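Local coordinates for protein ribulose-5-phosphate reductase 1 (Staphylococcus aureus, PDB 6XHK) that catalyses the NADPH-dependent reduction of D-ribulose 5-phosphate to D-ribitol 5-phosphate for wall teichoic acid synthesis, at residues 1-5 with 16-21; 32-36 with 137-142. All coordinates share one frame; numbering follows the deposited sequence.

Interaction 1. Residues 1-5 with 16-21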
loop_
_atom_site.group_PDB
_atom_site.type_symbol
_atom_site.label_atom_id
_atom_site.label_comp_id
_atom_site.label_asym_id
_atom_site.label_seq_id
_atom_site.Cartn_x
_atom_site.Cartn_y
_atom_site.Cartn_z
ATOM N N MET A 1 19.894 24.446 10.026
ATOM C CA MET A 1 20.191 23.010 9.914
ATOM C C MET A 1 20.249 22.509 8.459
ATOM O O MET A 1 19.556 23.033 7.602
ATOM C CB MET A 1 19.170 22.218 10.717
ATOM C CG MET A 1 19.598 20.801 10.995
ATOM S SD MET A 1 18.701 19.997 12.342
ATOM C CE MET A 1 17.025 19.959 11.758
ATOM N N ILE A 2 21.099 21.519 8.179
ATOM C CA ILE A 2 21.358 21.055 6.817
ATOM C C ILE A 2 20.788 19.657 6.650
ATOM O O ILE A 2 21.161 18.727 7.381
ATOM C CB ILE A 2 22.855 21.055 6.471
ATOM C CG1 ILE A 2 23.440 22.450 6.496
ATOM C CG2 ILE A 2 23.055 20.510 5.087
ATOM C CD1 ILE A 2 22.737 23.405 5.578
ATOM N N ASN A 3 19.919 19.498 5.651
ATOM C CA ASN A 3 19.281 18.222 5.345
ATOM C C ASN A 3 19.930 17.622 4.103
ATOM O O ASN A 3 20.138 18.322 3.108
ATOM C CB ASN A 3 17.781 18.411 5.123
ATOM C CG ASN A 3 17.004 17.109 5.185
ATOM O OD1 ASN A 3 17.510 16.089 5.638
ATOM N ND2 ASN A 3 15.755 17.151 4.758
ATOM N N GLN A 4 20.292 16.345 4.176
ATOM C CA GLN A 4 20.779 15.633 3.005
ATOM C C GLN A 4 19.598 14.903 2.385
ATOM O O GLN A 4 18.963 14.065 3.039
ATOM C CB GLN A 4 21.882 14.634 3.347
ATOM C CG GLN A 4 23.085 15.211 4.022
ATOM C CD GLN A 4 24.055 14.148 4.483
ATOM O OE1 GLN A 4 25.244 14.186 4.121
ATOM N NE2 GLN A 4 23.561 13.173 5.254
ATOM N N VAL A 5 19.300 15.229 1.134
ATOM C CA VAL A 5 18.254 14.561 0.373
ATOM C C VAL A 5 18.926 13.607 -0.600
ATOM O O VAL A 5 19.919 13.967 -1.245
ATOM C CB VAL A 5 17.369 15.581 -0.362
ATOM C CG1 VAL A 5 16.425 14.882 -1.310
ATOM C CG2 VAL A 5 16.603 16.419 0.641
ATOM N N VAL A 16 23.326 12.827 -3.922
ATOM C CA VAL A 16 22.877 13.539 -2.728
ATOM C C VAL A 16 23.018 15.043 -2.947
ATOM O O VAL A 16 24.085 15.518 -3.359
ATOM C CB VAL A 16 23.656 13.072 -1.484
ATOM C CG1 VAL A 16 25.155 13.018 -1.777
ATOM C CG2 VAL A 16 23.355 13.951 -0.283
ATOM N N THR A 17 21.925 15.786 -2.690
ATOM C CA THR A 17 21.873 17.247 -2.695
ATOM C C THR A 17 21.570 17.728 -1.277
ATOM O O THR A 17 21.366 16.921 -0.361
ATOM C CB THR A 17 20.817 17.781 -3.671
ATOM O OG1 THR A 17 20.883 19.215 -3.737
ATOM C CG2 THR A 17 19.426 17.404 -3.188
ATOM N N TYR A 18 21.532 19.056 -1.101
ATOM C CA TYR A 18 21.360 19.662 0.214
ATOM C C TYR A 18 20.284 20.734 0.163
ATOM O O TYR A 18 20.032 21.342 -0.881
ATOM C CB TYR A 18 22.673 20.259 0.722
ATOM C CG TYR A 18 23.768 19.224 0.820
ATOM C CD1 TYR A 18 23.998 18.551 2.010
ATOM C CD2 TYR A 18 24.584 18.927 -0.271
ATOM C CE1 TYR A 18 24.987 17.589 2.112
ATOM C CE2 TYR A 18 25.585 17.968 -0.180
ATOM C CZ TYR A 18 25.781 17.302 1.021
ATOM O OH TYR A 18 26.763 16.340 1.156
ATOM N N ASN A 19 19.628 20.941 1.298
ATOM C CA ASN A 19 18.753 22.092 1.470
ATOM C C ASN A 19 18.690 22.395 2.966
ATOM O O ASN A 19 19.146 21.602 3.792
ATOM C CB ASN A 19 17.368 21.872 0.815
ATOM C CG ASN A 19 16.503 20.843 1.527
ATOM O OD1 ASN A 19 16.994 19.967 2.217
ATOM N ND2 ASN A 19 15.193 20.943 1.334
ATOM N N ASN A 20 18.219 23.592 3.301
ATOM C CA ASN A 20 18.159 24.009 4.693
ATOM C C ASN A 20 16.829 23.613 5.299
ATOM O O ASN A 20 15.828 23.467 4.593
ATOM C CB ASN A 20 18.352 25.512 4.835
ATOM C CG ASN A 20 19.737 25.953 4.468
ATOM O OD1 ASN A 20 20.672 25.854 5.277
ATOM N ND2 ASN A 20 19.887 26.468 3.254
ATOM N N VAL A 21 16.831 23.423 6.620
ATOM C CA VAL A 21 15.651 23.016 7.373
ATOM C C VAL A 21 15.537 23.917 8.588
ATOM O O VAL A 21 16.496 24.048 9.358
ATOM C CB VAL A 21 15.717 21.538 7.804
ATOM C CG1 VAL A 21 14.642 21.240 8.842
ATOM C CG2 VAL A 21 15.550 20.639 6.604
#
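The N-terminal beta hairpin of strands 2-10 and 13-20 pairs Met1-Val5 with Val16-Val21 in antiparallel fashion. Asn3 with Asn19 and Val5 with Thr17 are hydrogen-bonded pairs. Ile2 with Asn20 and Gln4 with Tyr18 are non-hydrogen-bonded pairs. The bond from Asn3 N to Asn19 O is 2.9 Å long and nearly straight. Val21 N gives a further hydrogen bond to Met1 O, 2.9 Å long.

The faces differ. On one, the CD1-CE1 side of the Tyr18 ring meets Ile2 and Gln4, two residues apart on the partner strand. Tyr18 CD1 meets Ile2 CG2 at 3.8 Å, and Tyr18 CE1 meets Gln4 CG at 3.6 Å. The Gln4 chain runs alongside the ring, pointing the same way, with the amide plane turned 41° from it. Gln4 NE2 goes on to Asp119. On the other face, Val21 CG2 packs against Asn3 CB at 3.5 Å. Asn3 ND2 is hydrogen-bonded to Phe120 O. Val5 CB touches Thr17 CG2 at 3.9 Å.

Strand 13-20 is an outer strand of its small sheet, and Tyr18, Asn19 and Asn20 are exposed. Asn3, Val5 and Val21 are buried. The hydrogen bonds across the pair are all between main-chain atoms, and apolar side-chain contacts add to them. The amides of Asn3 and Gln4 tie the hairpin to the 118-120 loop.

Interaction 2. Residues 32-36 with 137-142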
loop_
_atom_site.group_PDB
_atom_site.type_symbol
_atom_site.label_atom_id
_atom_site.label_comp_id
_atom_site.label_asym_id
_atom_site.label_seq_id
_atom_site.Cartn_x
_atom_site.Cartn_y
_atom_site.Cartn_z
ATOM N N PRO A 32 13.273 9.590 9.426
ATOM C CA PRO A 32 12.755 8.284 9.030
ATOM C C PRO A 32 13.540 7.143 9.656
ATOM O O PRO A 32 14.755 7.228 9.837
ATOM C CB PRO A 32 12.869 8.323 7.503
ATOM C CG PRO A 32 13.972 9.280 7.220
ATOM C CD PRO A 32 13.831 10.335 8.278
ATOM N N LEU A 33 12.812 6.086 10.027
ATOM C CA LEU A 33 13.373 4.881 10.636
ATOM C C LEU A 33 13.291 3.671 9.716
ATOM O O LEU A 33 14.323 3.114 9.333
ATOM C CB LEU A 33 12.677 4.570 11.980
ATOM C CG LEU A 33 12.863 5.602 13.095
ATOM C CD1 LEU A 33 12.089 5.258 14.364
ATOM C CD2 LEU A 33 14.342 5.786 13.363
ATOM N N TYR A 34 12.088 3.228 9.368
ATOM C CA TYR A 34 11.882 2.175 8.383
ATOM C C TYR A 34 11.034 2.707 7.223
ATOM O O TYR A 34 10.189 3.593 7.388
ATOM C CB TYR A 34 11.244 0.944 9.048
ATOM C CG TYR A 34 12.097 0.365 10.172
ATOM C CD1 TYR A 34 11.885 0.730 11.510
ATOM C CD2 TYR A 34 13.098 -0.567 9.898
ATOM C CE1 TYR A 34 12.663 0.198 12.533
ATOM C CE2 TYR A 34 13.883 -1.107 10.919
ATOM C CZ TYR A 34 13.661 -0.723 12.231
ATOM O OH TYR A 34 14.439 -1.267 13.235
ATOM N N MET A 35 11.304 2.200 6.026
ATOM C CA MET A 35 10.573 2.647 4.852
ATOM C C MET A 35 10.569 1.520 3.832
ATOM O O MET A 35 11.492 0.702 3.802
ATOM C CB MET A 35 11.185 3.934 4.280
ATOM C CG MET A 35 12.620 3.843 3.778
ATOM S SD MET A 35 13.228 5.479 3.261
ATOM C CE MET A 35 12.647 6.482 4.621
ATOM N N SER A 36 9.514 1.469 3.004
ATOM C CA SER A 36 9.327 0.365 2.068
ATOM C C SER A 36 9.213 0.869 0.634
ATOM O O SER A 36 8.623 1.920 0.377
ATOM C CB SER A 36 8.099 -0.461 2.434
ATOM O OG SER A 36 7.975 -1.559 1.556
ATOM N N LEU A 137 8.139 -1.760 14.130
ATOM C CA LEU A 137 8.070 -0.675 13.159
ATOM C C LEU A 137 8.430 -1.135 11.751
ATOM O O LEU A 137 7.947 -0.546 10.769
ATOM C CB LEU A 137 8.965 0.494 13.589
ATOM C CG LEU A 137 8.834 1.178 14.958
ATOM C CD1 LEU A 137 9.880 2.257 15.059
ATOM C CD2 LEU A 137 7.442 1.774 15.196
ATOM N N SER A 138 9.253 -2.185 11.624
ATOM C CA SER A 138 9.653 -2.645 10.293
ATOM C C SER A 138 8.442 -3.063 9.455
ATOM O O SER A 138 8.466 -2.970 8.220
ATOM C CB SER A 138 10.645 -3.802 10.398
ATOM O OG SER A 138 10.023 -4.961 10.933
ATOM N N ILE A 139 7.367 -3.505 10.096
ATOM C CA ILE A 139 6.205 -3.937 9.341
ATOM C C ILE A 139 5.126 -2.854 9.287
ATOM O O ILE A 139 4.382 -2.788 8.299
ATOM C CB ILE A 139 5.689 -5.283 9.901
ATOM C CG1 ILE A 139 5.116 -5.127 11.304
ATOM C CG2 ILE A 139 6.826 -6.315 9.916
ATOM C CD1 ILE A 139 4.954 -6.451 12.009
ATOM N N ILE A 140 5.065 -1.967 10.278
ATOM C CA ILE A 140 4.317 -0.728 10.171
ATOM C C ILE A 140 4.803 0.170 9.026
ATOM O O ILE A 140 4.091 1.100 8.648
ATOM C CB ILE A 140 4.368 -0.036 11.564
ATOM C CG1 ILE A 140 3.812 -0.974 12.630
ATOM C CG2 ILE A 140 3.681 1.317 11.629
ATOM C CD1 ILE A 140 2.397 -1.431 12.338
ATOM N N SER A 141 5.989 -0.080 8.451
ATOM C CA SER A 141 6.471 0.817 7.391
ATOM C C SER A 141 5.525 0.844 6.182
ATOM O O SER A 141 5.315 1.903 5.571
ATOM C CB SER A 141 7.889 0.444 6.945
ATOM O OG SER A 141 8.001 -0.916 6.571
ATOM N N TYR A 142 4.938 -0.291 5.817
ATOM C CA TYR A 142 4.036 -0.293 4.663
ATOM C C TYR A 142 2.568 -0.183 5.089
ATOM O O TYR A 142 1.699 -0.915 4.635
ATOM C CB TYR A 142 4.289 -1.515 3.782
ATOM C CG TYR A 142 4.536 -2.844 4.476
ATOM C CD1 TYR A 142 5.804 -3.403 4.527
ATOM C CD2 TYR A 142 3.474 -3.583 4.996
ATOM C CE1 TYR A 142 6.021 -4.627 5.128
ATOM C CE2 TYR A 142 3.678 -4.810 5.597
ATOM C CZ TYR A 142 4.960 -5.331 5.667
ATOM O OH TYR A 142 5.197 -6.557 6.276
#
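Tyr34 lays one face of its ring over the backbone of Ser138. Ser138 CA sits above the plane, 3.9 Å from Tyr34 CG and offset toward the rim. Leu137 comes to the same ring obliquely, with its CB 3.6 Å from Tyr34 CD1. The Tyr34 and Leu137 side chains cross at about a right angle. Tyr34 CG stands anti to its own carbonyl carbon (chi1 -60°), which brings the ring against the first turn of the 137-142 segment. Beside it, the methyl groups Leu33 CD1 and Leu137 CD1 meet at 3.8 Å.

Farther along, Ser141 lies against the strand backbone. Ser141 CB packs 3.9 Å from Tyr34 C. Its hydroxyl turns back into its own segment, where Ser141 OG donates to Ser138 O at 2.7 Å from above the carbonyl plane. Ser36 OG lies 4.1 Å from Tyr142 CD1, a van der Waals contact. The hydrogen bond of Ser36 OG is to Thr335 O, and Tyr142 OH bonds Leu304 O.

Leu33 and Tyr34 together pair with the single residue Val67, a classic beta bulge. Both CB atoms are directed at the 137-142 segment. Strand 28-36 is thereby packed against the short helix 137-140, just before helix 143-155. Tyr142 also touches Glu65, a predicted ligand of the catalytic zinc. Strands 65-73 and 334-339 flank strand 28-36 in its sheet, and strand 308-314 adds Glu311 beside Tyr34 and Ser138.

Overall arrangement
The two interactions follow one another along the chain, since strand 13-20 is succeeded by strand 28-36. They share no strand or helix. Their centres are 22 Å apart, and their nearest atoms are about 7 Å apart without touching. Interaction 1 lies at the periphery, its centre about 28 Å from the centre of the chain, and is only partly buried. Interaction 2 is buried, its centre about 12 Å from that point. The first is local pairing within a hairpin, built on main-chain hydrogen bonds. The second joins segments 101 residues apart at their closest ends by van der Waals packing of side chains on each other and on backbone. The hydroxyls of Ser36, Ser141 and Tyr142 bond within their own segment or to surrounding residues.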